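Local structure of Ral guanine nucleotide dissociation stimulator-like 2 (Mus musculus, 4JGW) at residues A24-T29 against V60-D65; L80-A85 against D417-E422; G258-S263 against Y311-A316; S315-S320 against R338-L343. The protein probably acts as a guanine nucleotide exchange factor for small G proteins and a putative effector of Ras or Rap, this piece carrying its REM and CDC25-homology regions. One frame throughout, in Å; residues are numbered along the deposited sequence.

In the fold
From the N terminus, strand 24-33 runs in the antiparallel sheet that stands on the REM region, and interaction 1 closes a short loop by setting it against helix 56-63. Interaction 2 opens soon after, at segment 80-85, and closes 332 residues later on helix 416-436, tying the REM region to the CDC25-homology region. Its centre lies about 15 Å from that of interaction 1. Nested inside that long loop are interactions 3 and 4, both built on helix 307-318: 258-263 packs on one part of it and 338-343 on another. They share Ser315 and Ala316, lie about 10 Å apart between centres, and touch through Val314 and Phe340. Interactions 1 and 3 are about 49 Å apart between centres.

Interaction 1: A24-T29 against V60-D65; sequences ATFTVT and VRHLLD
Phe26 and His62 meet as a T-shaped (edge-to-face) aromatic pair, the one direct contact between strand 24-29 and the end of helix 56-63. The ring planes stand at 65° and the centroids are 5.1 Å apart. It is the CE2 corner of the phenylalanine that points at the imidazole face: Phe26 CE2 lies 3.4 Å from His62 ND1 and 3.5 Å from His62 CE1, while Phe26 CZ trails at 4.0 Å from ND1. The histidine reaches out from the helix because its CG is anti to the backbone N (chi1 -172°), which carries the ring across to the strand.

The polar bonding of the imidazole lies beyond the pair. His62 NE2 is hydrogen-bonded to Asp72, and Phe75 adds a second edge-to-face ring contact. Phe26 for its part has a cation-pi partner in Arg49, and its side chain also touches Leu51 of strand 46-54, on which His62 packs too. The sheet thus rests in part on the REM helices through a buried aromatic joint. The Asp72 bond would limit rotation of the imidazole and so hold its face toward Phe26; the pair itself rests on the C-H edge of Phe26 meeting the pi face of His62.

Interaction 2: L80-A85 against D417-E422; sequences LATHRA and DKRRKE
Thr82 lies against the aliphatic part of Arg419 where segment 80-85 of the REM region meets helix 416-436, the second helix of what corresponds to the helical hairpin of the CDC25-homology region, as in Sos. The CA atoms of Thr82 and Arg419 are 6.4 Å apart. Chi1 of 64° puts Thr82 OG1 between the backbone N and carbonyl carbon; from there the hydroxyl bonds back to Ala78 O, one turn earlier, while resting 3.5 Å from Arg419 CB. The methyl, anti to the carbonyl carbon, is turned to helix 416-436: Thr82 CG2 comes to 3.8 Å from Arg419 O and 4.0 Å from Glu422 OE1.

Arg419 bends at chi2 (-54°), which folds its chain over the threonine, CD lying 4.0 Å from Thr82 CB, before it straightens toward the guanidinium. Glu422 is extended beyond CG, and in a salt bridge Arg419 NH1 donates to Glu422 OE1 at 2.8 Å (N-H...O 151°), on the syn side of the carboxylate, somewhat out of its plane. Asp407 takes NH2 in a second salt bridge, so two carboxylates fix the rotation of the guanidinium. Ala85 sets its methyl against the guanidinium, approaching it obliquely, CB 3.6 Å from Arg419 NH1.

Interaction 3: G258-S263 against Y311-A316; sequences GAVVSS and YAVVSA
Val260 and Ala316 form the close point of a helix-helix packing inside the mainly helical CDC25-homology region, where helix 244-264 crosses helix 307-318. The two segments run in roughly the same direction, crossing at -39°, with their axes 8.6 Å apart at closest approach. Ala316 lets the helices approach this closely. It marks the hollow, its single methyl letting the neighbouring backbone come in: the CA atoms of Val261 and Ala316 stand 5.9 Å apart.

Two valines of the first helix fill around that methyl. Val260 is the more deeply engaged bump, its CB 3.7 Å from Ala316 CB, and Val261 flanks it, reaching with CG2 to 3.9 Å from both the CB and the O of Ala316. Since CG1 of Val260 is anti to the backbone N (chi1 -180°), its other branch, CG2, is turned toward Val313. The two valine side chains cross at about a right angle, and Val260 CG2 sits against both methyls of Val313, nearer to CG2.

Around this seam the packing continues with apolar residues. Val256 and Ala257, one turn earlier on helix 244-264, touch Val313 and Ala316, and Trp294 of helix 284-303 touches both Val260 and Val313. The crossing of the valines comes down to Val260 CG2 resting 3.8 Å from Val313 CG2.

Interaction 4: S315-S320 against R338-L343; sequences SALQSS and RVFSSL
The last turn of helix 307-318 and the middle of helix 334-344 are joined here by one aromatic side chain, in a partly buried helix-helix contact within the CDC25-homology region. Phe340 reaches out from its helix because CG is anti to the backbone N (chi1 179°), and the end of the ring, CE1 and CZ, does most of the touching. Leu317 is its main partner: Leu317 CB lies 3.6 Å from Phe340 CE1 and 3.7 Å from CZ, while its CD1 methyl follows along the ring at 3.7 Å from CE1. The leucine and the phenylalanine cross at a slant.

Gln318 meets the ring with its aliphatic part, CG being 3.9 Å from Phe340 CZ. Its amide plane is turned 81° from that of the ring, and its chain is extended beyond CG. Behind the contact, Leu317 continues onto Leu291 and Ile295 of helix 284-303, and Trp329 meets Phe340 with planes at about 30°, so the phenylalanine links these two groups. Between the two segments the contacts are carbon on carbon alone, so the fit of the Phe340 ring against Leu317 and the aliphatic part of Gln318, not directional bonding, holds this join.

Interaction 1: A24-T29 against V60-D65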
loop_
_atom_site.group_PDB
_atom_site.type_symbol
_atom_site.label_atom_id
_atom_site.label_comp_id
_atom_site.label_asym_id
_atom_site.label_seq_id
_atom_site.Cartn_x
_atom_site.Cartn_y
_atom_site.Cartn_z
ATOM N N ALA A 24 -2.535 25.043 -17.587
ATOM C CA ALA A 24 -3.388 24.160 -16.790
ATOM C C ALA A 24 -4.870 24.302 -17.135
ATOM O O ALA A 24 -5.313 25.350 -17.605
ATOM C CB ALA A 24 -3.164 24.407 -15.298
ATOM N N THR A 25 -5.625 23.234 -16.890
ATOM C CA THR A 25 -7.075 23.226 -17.072
ATOM C C THR A 25 -7.766 22.939 -15.737
ATOM O O THR A 25 -7.432 21.974 -15.046
ATOM C CB THR A 25 -7.505 22.192 -18.141
ATOM O OG1 THR A 25 -6.888 22.518 -19.393
ATOM C CG2 THR A 25 -9.020 22.179 -18.324
ATOM N N PHE A 26 -8.725 23.790 -15.386
ATOM C CA PHE A 26 -9.456 23.680 -14.129
ATOM C C PHE A 26 -10.934 23.407 -14.379
ATOM O O PHE A 26 -11.473 23.767 -15.426
ATOM C CB PHE A 26 -9.306 24.970 -13.312
ATOM C CG PHE A 26 -7.899 25.250 -12.859
ATOM C CD1 PHE A 26 -7.015 25.946 -13.675
ATOM C CD2 PHE A 26 -7.462 24.829 -11.607
ATOM C CE1 PHE A 26 -5.714 26.208 -13.257
ATOM C CE2 PHE A 26 -6.164 25.087 -11.179
ATOM C CZ PHE A 26 -5.289 25.777 -12.005
ATOM N N THR A 27 -11.580 22.761 -13.410
ATOM C CA THR A 27 -13.028 22.602 -13.417
ATOM C C THR A 27 -13.620 23.301 -12.197
ATOM O O THR A 27 -13.299 22.965 -11.053
ATOM C CB THR A 27 -13.449 21.114 -13.443
ATOM O OG1 THR A 27 -12.938 20.494 -14.627
ATOM C CG2 THR A 27 -14.965 20.975 -13.438
ATOM N N VAL A 28 -14.470 24.289 -12.455
ATOM C CA VAL A 28 -15.183 24.985 -11.390
ATOM C C VAL A 28 -16.562 24.360 -11.212
ATOM O O VAL A 28 -17.281 24.127 -12.187
ATOM C CB VAL A 28 -15.311 26.509 -11.659
ATOM C CG1 VAL A 28 -15.882 27.225 -10.438
ATOM C CG2 VAL A 28 -13.962 27.106 -12.028
ATOM N N THR A 29 -16.907 24.074 -9.961
ATOM C CA THR A 29 -18.223 23.565 -9.608
ATOM C C THR A 29 -18.843 24.503 -8.582
ATOM O O THR A 29 -18.193 24.878 -7.609
ATOM C CB THR A 29 -18.138 22.134 -9.033
ATOM O OG1 THR A 29 -17.383 21.304 -9.923
ATOM C CG2 THR A 29 -19.527 21.534 -8.846
ATOM N N VAL A 60 2.880 23.027 -9.687
ATOM C CA VAL A 60 3.571 23.675 -8.572
ATOM C C VAL A 60 2.963 25.042 -8.231
ATOM O O VAL A 60 2.887 25.410 -7.056
ATOM C CB VAL A 60 5.099 23.778 -8.833
ATOM C CG1 VAL A 60 5.795 24.637 -7.774
ATOM C CG2 VAL A 60 5.723 22.385 -8.875
ATOM N N ARG A 61 2.530 25.782 -9.255
ATOM C CA ARG A 61 1.829 27.057 -9.054
ATOM C C ARG A 61 0.537 26.843 -8.268
ATOM O O ARG A 61 0.248 27.577 -7.323
ATOM C CB ARG A 61 1.525 27.754 -10.387
ATOM C CG ARG A 61 2.726 28.415 -11.050
ATOM C CD ARG A 61 2.307 29.396 -12.151
ATOM N NE ARG A 61 1.748 28.727 -13.328
ATOM C CZ ARG A 61 2.461 28.281 -14.361
ATOM N NH1 ARG A 61 3.781 28.420 -14.386
ATOM N NH2 ARG A 61 1.850 27.686 -15.378
ATOM N N HIS A 62 -0.222 25.824 -8.667
ATOM C CA HIS A 62 -1.451 25.427 -7.984
ATOM C C HIS A 62 -1.150 24.889 -6.578
ATOM O O HIS A 62 -1.900 25.147 -5.635
ATOM C CB HIS A 62 -2.196 24.388 -8.831
ATOM C CG HIS A 62 -3.566 24.045 -8.329
ATOM N ND1 HIS A 62 -4.566 24.982 -8.180
ATOM C CD2 HIS A 62 -4.111 22.856 -7.976
ATOM C CE1 HIS A 62 -5.661 24.390 -7.739
ATOM N NE2 HIS A 62 -5.413 23.098 -7.610
ATOM N N LEU A 63 -0.035 24.169 -6.447
ATOM C CA LEU A 63 0.423 23.630 -5.158
ATOM C C LEU A 63 0.630 24.737 -4.123
ATOM O O LEU A 63 0.236 24.596 -2.962
ATOM C CB LEU A 63 1.740 22.867 -5.340
ATOM C CG LEU A 63 2.081 21.571 -4.587
ATOM C CD1 LEU A 63 3.595 21.481 -4.381
ATOM C CD2 LEU A 63 1.355 21.405 -3.258
ATOM N N LEU A 64 1.241 25.837 -4.556
ATOM C CA LEU A 64 1.647 26.909 -3.650
ATOM C C LEU A 64 0.638 28.060 -3.575
ATOM O O LEU A 64 0.912 29.100 -2.973
ATOM C CB LEU A 64 3.051 27.420 -4.011
ATOM C CG LEU A 64 4.206 26.407 -4.047
ATOM C CD1 LEU A 64 5.527 27.119 -4.267
ATOM C CD2 LEU A 64 4.274 25.556 -2.782
ATOM N N ASP A 65 -0.527 27.856 -4.187
ATOM C CA ASP A 65 -1.631 28.803 -4.110
ATOM C C ASP A 65 -2.389 28.590 -2.801
ATOM O O ASP A 65 -2.801 27.470 -2.485
ATOM C CB ASP A 65 -2.563 28.627 -5.315
ATOM C CG ASP A 65 -3.685 29.660 -5.360
ATOM O OD1 ASP A 65 -3.614 30.682 -4.643
ATOM O OD2 ASP A 65 -4.646 29.446 -6.127
#

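Interaction 2: L80-A85 against D417-E422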
loop_
_atom_site.group_PDB
_atom_site.type_symbol
_atom_site.label_atom_id
_atom_site.label_comp_id
_atom_site.label_asym_id
_atom_site.label_seq_id
_atom_site.Cartn_x
_atom_site.Cartn_y
_atom_site.Cartn_z
ATOM N N LEU A 80 1.647 15.069 -3.713
ATOM C CA LEU A 80 2.754 14.674 -2.842
ATOM C C LEU A 80 2.917 13.160 -2.751
ATOM O O LEU A 80 4.036 12.665 -2.638
ATOM C CB LEU A 80 2.599 15.279 -1.439
ATOM C CG LEU A 80 2.733 16.801 -1.281
ATOM C CD1 LEU A 80 2.508 17.210 0.169
ATOM C CD2 LEU A 80 4.081 17.326 -1.787
ATOM N N ALA A 81 1.802 12.435 -2.807
ATOM C CA ALA A 81 1.818 10.977 -2.699
ATOM C C ALA A 81 2.183 10.269 -4.007
ATOM O O ALA A 81 2.814 9.214 -3.981
ATOM C CB ALA A 81 0.484 10.465 -2.176
ATOM N N THR A 82 1.790 10.852 -5.139
ATOM C CA THR A 82 1.949 10.198 -6.443
ATOM C C THR A 82 3.087 10.747 -7.316
ATOM O O THR A 82 3.352 10.203 -8.387
ATOM C CB THR A 82 0.637 10.238 -7.271
ATOM O OG1 THR A 82 0.292 11.598 -7.570
ATOM C CG2 THR A 82 -0.513 9.567 -6.524
ATOM N N HIS A 83 3.758 11.808 -6.865
ATOM C CA HIS A 83 4.715 12.536 -7.714
ATOM C C HIS A 83 5.855 11.690 -8.297
ATOM O O HIS A 83 6.318 11.955 -9.407
ATOM C CB HIS A 83 5.262 13.786 -7.012
ATOM C CG HIS A 83 6.318 13.506 -5.989
ATOM N ND1 HIS A 83 6.023 13.094 -4.707
ATOM C CD2 HIS A 83 7.668 13.598 -6.054
ATOM C CE1 HIS A 83 7.147 12.934 -4.030
ATOM N NE2 HIS A 83 8.159 13.235 -4.824
ATOM N N ARG A 84 6.285 10.671 -7.558
ATOM C CA ARG A 84 7.392 9.819 -7.991
ATOM C C ARG A 84 7.036 8.936 -9.186
ATOM O O ARG A 84 7.910 8.293 -9.766
ATOM C CB ARG A 84 7.913 8.969 -6.829
ATOM C CG ARG A 84 8.644 9.770 -5.774
ATOM C CD ARG A 84 9.471 8.875 -4.876
ATOM N NE ARG A 84 10.515 9.642 -4.201
ATOM C CZ ARG A 84 11.613 9.119 -3.668
ATOM N NH1 ARG A 84 11.833 7.810 -3.723
ATOM N NH2 ARG A 84 12.500 9.914 -3.082
ATOM N N ALA A 85 5.754 8.914 -9.550
ATOM C CA ALA A 85 5.293 8.156 -10.711
ATOM C C ALA A 85 5.541 8.890 -12.030
ATOM O O ALA A 85 5.667 8.252 -13.079
ATOM C CB ALA A 85 3.819 7.800 -10.565
ATOM N N ASP A 417 -6.202 13.711 -13.205
ATOM C CA ASP A 417 -7.328 12.826 -12.898
ATOM C C ASP A 417 -6.841 11.428 -12.519
ATOM O O ASP A 417 -7.317 10.842 -11.545
ATOM C CB ASP A 417 -8.293 12.737 -14.085
ATOM C CG ASP A 417 -9.156 13.980 -14.242
ATOM O OD1 ASP A 417 -9.064 14.898 -13.398
ATOM O OD2 ASP A 417 -9.934 14.035 -15.215
ATOM N N LYS A 418 -5.883 10.915 -13.290
ATOM C CA LYS A 418 -5.250 9.625 -13.016
ATOM C C LYS A 418 -4.683 9.579 -11.596
ATOM O O LYS A 418 -4.849 8.583 -10.888
ATOM C CB LYS A 418 -4.141 9.347 -14.042
ATOM C CG LYS A 418 -3.396 8.034 -13.824
ATOM C CD LYS A 418 -2.478 7.699 -14.988
ATOM C CE LYS A 418 -1.838 6.331 -14.783
ATOM N NZ LYS A 418 -1.200 5.806 -16.020
ATOM N N ARG A 419 -4.030 10.666 -11.191
ATOM C CA ARG A 419 -3.364 10.745 -9.888
ATOM C C ARG A 419 -4.349 10.815 -8.721
ATOM O O ARG A 419 -4.052 10.336 -7.624
ATOM C CB ARG A 419 -2.386 11.928 -9.844
ATOM C CG ARG A 419 -1.369 11.960 -10.987
ATOM C CD ARG A 419 -0.594 10.652 -11.097
ATOM N NE ARG A 419 0.080 10.514 -12.386
ATOM C CZ ARG A 419 0.635 9.388 -12.832
ATOM N NH1 ARG A 419 0.599 8.282 -12.100
ATOM N NH2 ARG A 419 1.225 9.367 -14.018
ATOM N N ARG A 420 -5.516 11.413 -8.966
ATOM C CA ARG A 420 -6.587 11.471 -7.971
ATOM C C ARG A 420 -7.155 10.083 -7.712
ATOM O O ARG A 420 -7.402 9.709 -6.562
ATOM C CB ARG A 420 -7.709 12.404 -8.432
ATOM C CG ARG A 420 -7.374 13.874 -8.334
ATOM C CD ARG A 420 -8.545 14.747 -8.759
ATOM N NE ARG A 420 -8.078 16.097 -9.055
ATOM C CZ ARG A 420 -8.009 17.086 -8.173
ATOM N NH1 ARG A 420 -8.407 16.902 -6.916
ATOM N NH2 ARG A 420 -7.547 18.269 -8.554
ATOM N N LYS A 421 -7.363 9.335 -8.795
ATOM C CA LYS A 421 -7.872 7.968 -8.732
ATOM C C LYS A 421 -6.861 7.048 -8.054
ATOM O O LYS A 421 -7.237 6.111 -7.348
ATOM C CB LYS A 421 -8.200 7.452 -10.136
ATOM C CG LYS A 421 -9.300 8.225 -10.851
ATOM C CD LYS A 421 -9.561 7.659 -12.237
ATOM C CE LYS A 421 -10.465 8.580 -13.047
ATOM N NZ LYS A 421 -10.908 7.939 -14.316
ATOM N N GLU A 422 -5.580 7.332 -8.268
ATOM C CA GLU A 422 -4.506 6.619 -7.588
ATOM C C GLU A 422 -4.496 6.931 -6.091
ATOM O O GLU A 422 -4.418 6.017 -5.268
ATOM C CB GLU A 422 -3.153 6.932 -8.232
ATOM C CG GLU A 422 -2.919 6.160 -9.527
ATOM C CD GLU A 422 -1.632 6.532 -10.233
ATOM O OE1 GLU A 422 -1.136 7.659 -10.040
ATOM O OE2 GLU A 422 -1.114 5.690 -10.993
#

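Interaction 3: G258-S263 against Y311-A316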
loop_
_atom_site.group_PDB
_atom_site.type_symbol
_atom_site.label_atom_id
_atom_site.label_comp_id
_atom_site.label_asym_id
_atom_site.label_seq_id
_atom_site.Cartn_x
_atom_site.Cartn_y
_atom_site.Cartn_z
ATOM N N GLY A 258 4.785 -20.868 0.907
ATOM C CA GLY A 258 5.828 -21.876 0.749
ATOM C C GLY A 258 5.875 -22.842 1.918
ATOM O O GLY A 258 6.027 -24.049 1.726
ATOM N N ALA A 259 5.736 -22.306 3.130
ATOM C CA ALA A 259 5.718 -23.116 4.348
ATOM C C ALA A 259 4.586 -24.141 4.344
ATOM O O ALA A 259 4.781 -25.284 4.763
ATOM C CB ALA A 259 5.629 -22.229 5.577
ATOM N N VAL A 260 3.412 -23.727 3.863
ATOM C CA VAL A 260 2.239 -24.604 3.786
ATOM C C VAL A 260 2.483 -25.755 2.810
ATOM O O VAL A 260 2.292 -26.921 3.160
ATOM C CB VAL A 260 0.951 -23.832 3.382
ATOM C CG1 VAL A 260 -0.245 -24.771 3.323
ATOM C CG2 VAL A 260 0.672 -22.694 4.351
ATOM N N VAL A 261 2.910 -25.416 1.594
ATOM C CA VAL A 261 3.237 -26.404 0.564
ATOM C C VAL A 261 4.298 -27.386 1.078
ATOM O O VAL A 261 4.132 -28.603 0.977
ATOM C CB VAL A 261 3.718 -25.721 -0.746
ATOM C CG1 VAL A 261 4.249 -26.746 -1.739
ATOM C CG2 VAL A 261 2.589 -24.907 -1.378
ATOM N N SER A 262 5.364 -26.835 1.655
ATOM C CA SER A 262 6.497 -27.607 2.161
ATOM C C SER A 262 6.111 -28.602 3.265
ATOM O O SER A 262 6.505 -29.772 3.214
ATOM C CB SER A 262 7.594 -26.654 2.649
ATOM O OG SER A 262 8.718 -27.358 3.145
ATOM N N SER A 263 5.332 -28.140 4.243
ATOM C CA SER A 263 4.960 -28.969 5.395
ATOM C C SER A 263 3.959 -30.063 5.038
ATOM O O SER A 263 4.078 -31.192 5.518
ATOM C CB SER A 263 4.427 -28.113 6.547
ATOM O OG SER A 263 3.092 -27.713 6.326
ATOM N N TYR A 311 -5.016 -15.662 2.559
ATOM C CA TYR A 311 -4.812 -15.919 1.139
ATOM C C TYR A 311 -3.543 -16.715 0.868
ATOM O O TYR A 311 -3.521 -17.546 -0.036
ATOM C CB TYR A 311 -4.812 -14.625 0.320
ATOM C CG TYR A 311 -4.864 -14.878 -1.173
ATOM C CD1 TYR A 311 -6.013 -15.391 -1.773
ATOM C CD2 TYR A 311 -3.763 -14.622 -1.981
ATOM C CE1 TYR A 311 -6.064 -15.632 -3.145
ATOM C CE2 TYR A 311 -3.802 -14.859 -3.354
ATOM C CZ TYR A 311 -4.955 -15.362 -3.927
ATOM O OH TYR A 311 -4.998 -15.597 -5.281
ATOM N N ALA A 312 -2.495 -16.458 1.650
ATOM C CA ALA A 312 -1.239 -17.190 1.520
ATOM C C ALA A 312 -1.458 -18.686 1.727
ATOM O O ALA A 312 -0.986 -19.501 0.936
ATOM C CB ALA A 312 -0.204 -16.658 2.497
ATOM N N VAL A 313 -2.198 -19.030 2.778
ATOM C CA VAL A 313 -2.462 -20.423 3.122
ATOM C C VAL A 313 -3.460 -21.059 2.153
ATOM O O VAL A 313 -3.228 -22.164 1.664
ATOM C CB VAL A 313 -2.945 -20.570 4.593
ATOM C CG1 VAL A 313 -3.313 -22.011 4.906
ATOM C CG2 VAL A 313 -1.867 -20.088 5.558
ATOM N N VAL A 314 -4.556 -20.356 1.871
ATOM C CA VAL A 314 -5.605 -20.883 0.996
ATOM C C VAL A 314 -5.120 -21.102 -0.448
ATOM O O VAL A 314 -5.474 -22.104 -1.071
ATOM C CB VAL A 314 -6.909 -20.027 1.059
ATOM C CG1 VAL A 314 -6.837 -18.813 0.139
ATOM C CG2 VAL A 314 -8.126 -20.871 0.722
ATOM N N SER A 315 -4.298 -20.183 -0.963
ATOM C CA SER A 315 -3.760 -20.311 -2.319
ATOM C C SER A 315 -2.734 -21.438 -2.400
ATOM O O SER A 315 -2.635 -22.124 -3.420
ATOM C CB SER A 315 -3.155 -18.994 -2.811
ATOM O OG SER A 315 -2.011 -18.631 -2.058
ATOM N N ALA A 316 -1.981 -21.619 -1.317
ATOM C CA ALA A 316 -1.040 -22.729 -1.193
ATOM C C ALA A 316 -1.761 -24.078 -1.187
ATOM O O ALA A 316 -1.289 -25.038 -1.789
ATOM C CB ALA A 316 -0.197 -22.570 0.059
#

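Interaction 4: S315-S320 against R338-L343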
loop_
_atom_site.group_PDB
_atom_site.type_symbol
_atom_site.label_atom_id
_atom_site.label_comp_id
_atom_site.label_asym_id
_atom_site.label_seq_id
_atom_site.Cartn_x
_atom_site.Cartn_y
_atom_site.Cartn_z
ATOM N N SER A 315 -4.298 -20.183 -0.963
ATOM C CA SER A 315 -3.760 -20.311 -2.319
ATOM C C SER A 315 -2.734 -21.438 -2.400
ATOM O O SER A 315 -2.635 -22.124 -3.420
ATOM C CB SER A 315 -3.155 -18.994 -2.811
ATOM O OG SER A 315 -2.011 -18.631 -2.058
ATOM N N ALA A 316 -1.981 -21.619 -1.317
ATOM C CA ALA A 316 -1.040 -22.729 -1.193
ATOM C C ALA A 316 -1.761 -24.078 -1.187
ATOM O O ALA A 316 -1.289 -25.038 -1.789
ATOM C CB ALA A 316 -0.197 -22.570 0.059
ATOM N N LEU A 317 -2.906 -24.136 -0.509
ATOM C CA LEU A 317 -3.701 -25.361 -0.424
ATOM C C LEU A 317 -4.503 -25.651 -1.697
ATOM O O LEU A 317 -4.884 -26.798 -1.944
ATOM C CB LEU A 317 -4.628 -25.323 0.797
ATOM C CG LEU A 317 -4.001 -25.430 2.194
ATOM C CD1 LEU A 317 -5.069 -25.276 3.265
ATOM C CD2 LEU A 317 -3.252 -26.742 2.381
ATOM N N GLN A 318 -4.753 -24.609 -2.492
ATOM C CA GLN A 318 -5.444 -24.743 -3.779
ATOM C C GLN A 318 -4.460 -25.013 -4.915
ATOM O O GLN A 318 -4.861 -25.397 -6.018
ATOM C CB GLN A 318 -6.243 -23.476 -4.093
ATOM C CG GLN A 318 -7.536 -23.324 -3.305
ATOM C CD GLN A 318 -8.230 -21.999 -3.578
ATOM O OE1 GLN A 318 -7.593 -20.943 -3.603
ATOM N NE2 GLN A 318 -9.541 -22.050 -3.782
ATOM N N SER A 319 -3.176 -24.804 -4.627
ATOM C CA SER A 319 -2.088 -24.970 -5.586
ATOM C C SER A 319 -2.031 -26.394 -6.147
ATOM O O SER A 319 -2.377 -27.356 -5.454
ATOM C CB SER A 319 -0.760 -24.620 -4.912
ATOM O OG SER A 319 0.274 -24.446 -5.858
ATOM N N SER A 320 -1.587 -26.512 -7.401
ATOM C CA SER A 320 -1.530 -27.799 -8.112
ATOM C C SER A 320 -0.899 -28.954 -7.314
ATOM O O SER A 320 -1.525 -30.007 -7.184
ATOM C CB SER A 320 -0.853 -27.651 -9.483
ATOM O OG SER A 320 -1.702 -26.995 -10.410
ATOM N N ARG A 338 -15.442 -28.040 4.976
ATOM C CA ARG A 338 -16.452 -26.980 4.914
ATOM C C ARG A 338 -15.875 -25.618 5.295
ATOM O O ARG A 338 -16.249 -24.599 4.712
ATOM C CB ARG A 338 -17.651 -27.319 5.806
ATOM N N VAL A 339 -14.970 -25.610 6.272
ATOM C CA VAL A 339 -14.239 -24.400 6.655
ATOM C C VAL A 339 -13.349 -23.932 5.502
ATOM O O VAL A 339 -13.319 -22.742 5.180
ATOM C CB VAL A 339 -13.399 -24.609 7.949
ATOM C CG1 VAL A 339 -12.412 -23.461 8.162
ATOM C CG2 VAL A 339 -14.309 -24.755 9.166
ATOM N N PHE A 340 -12.643 -24.876 4.879
ATOM C CA PHE A 340 -11.748 -24.577 3.761
ATOM C C PHE A 340 -12.483 -24.014 2.541
ATOM O O PHE A 340 -12.007 -23.068 1.916
ATOM C CB PHE A 340 -10.925 -25.814 3.379
ATOM C CG PHE A 340 -9.991 -25.592 2.219
ATOM C CD1 PHE A 340 -8.948 -24.678 2.310
ATOM C CD2 PHE A 340 -10.151 -26.307 1.038
ATOM C CE1 PHE A 340 -8.084 -24.472 1.239
ATOM C CE2 PHE A 340 -9.291 -26.110 -0.038
ATOM C CZ PHE A 340 -8.255 -25.191 0.063
ATOM N N SER A 341 -13.636 -24.598 2.213
ATOM C CA SER A 341 -14.489 -24.097 1.129
ATOM C C SER A 341 -14.959 -22.669 1.408
ATOM O O SER A 341 -14.972 -21.825 0.509
ATOM C CB SER A 341 -15.700 -25.013 0.924
ATOM O OG SER A 341 -15.297 -26.323 0.572
ATOM N N SER A 342 -15.336 -22.416 2.662
ATOM C CA SER A 342 -15.750 -21.093 3.125
ATOM C C SER A 342 -14.612 -20.077 3.015
ATOM O O SER A 342 -14.851 -18.903 2.728
ATOM C CB SER A 342 -16.258 -21.175 4.570
ATOM O OG SER A 342 -16.671 -19.909 5.051
ATOM N N LEU A 343 -13.382 -20.536 3.241
ATOM C CA LEU A 343 -12.195 -19.692 3.101
ATOM C C LEU A 343 -11.841 -19.442 1.637
ATOM O O LEU A 343 -11.305 -18.386 1.295
ATOM C CB LEU A 343 -10.995 -20.307 3.830
ATOM C CG LEU A 343 -10.997 -20.286 5.362
ATOM C CD1 LEU A 343 -9.944 -21.237 5.910
ATOM C CD2 LEU A 343 -10.793 -18.874 5.909
#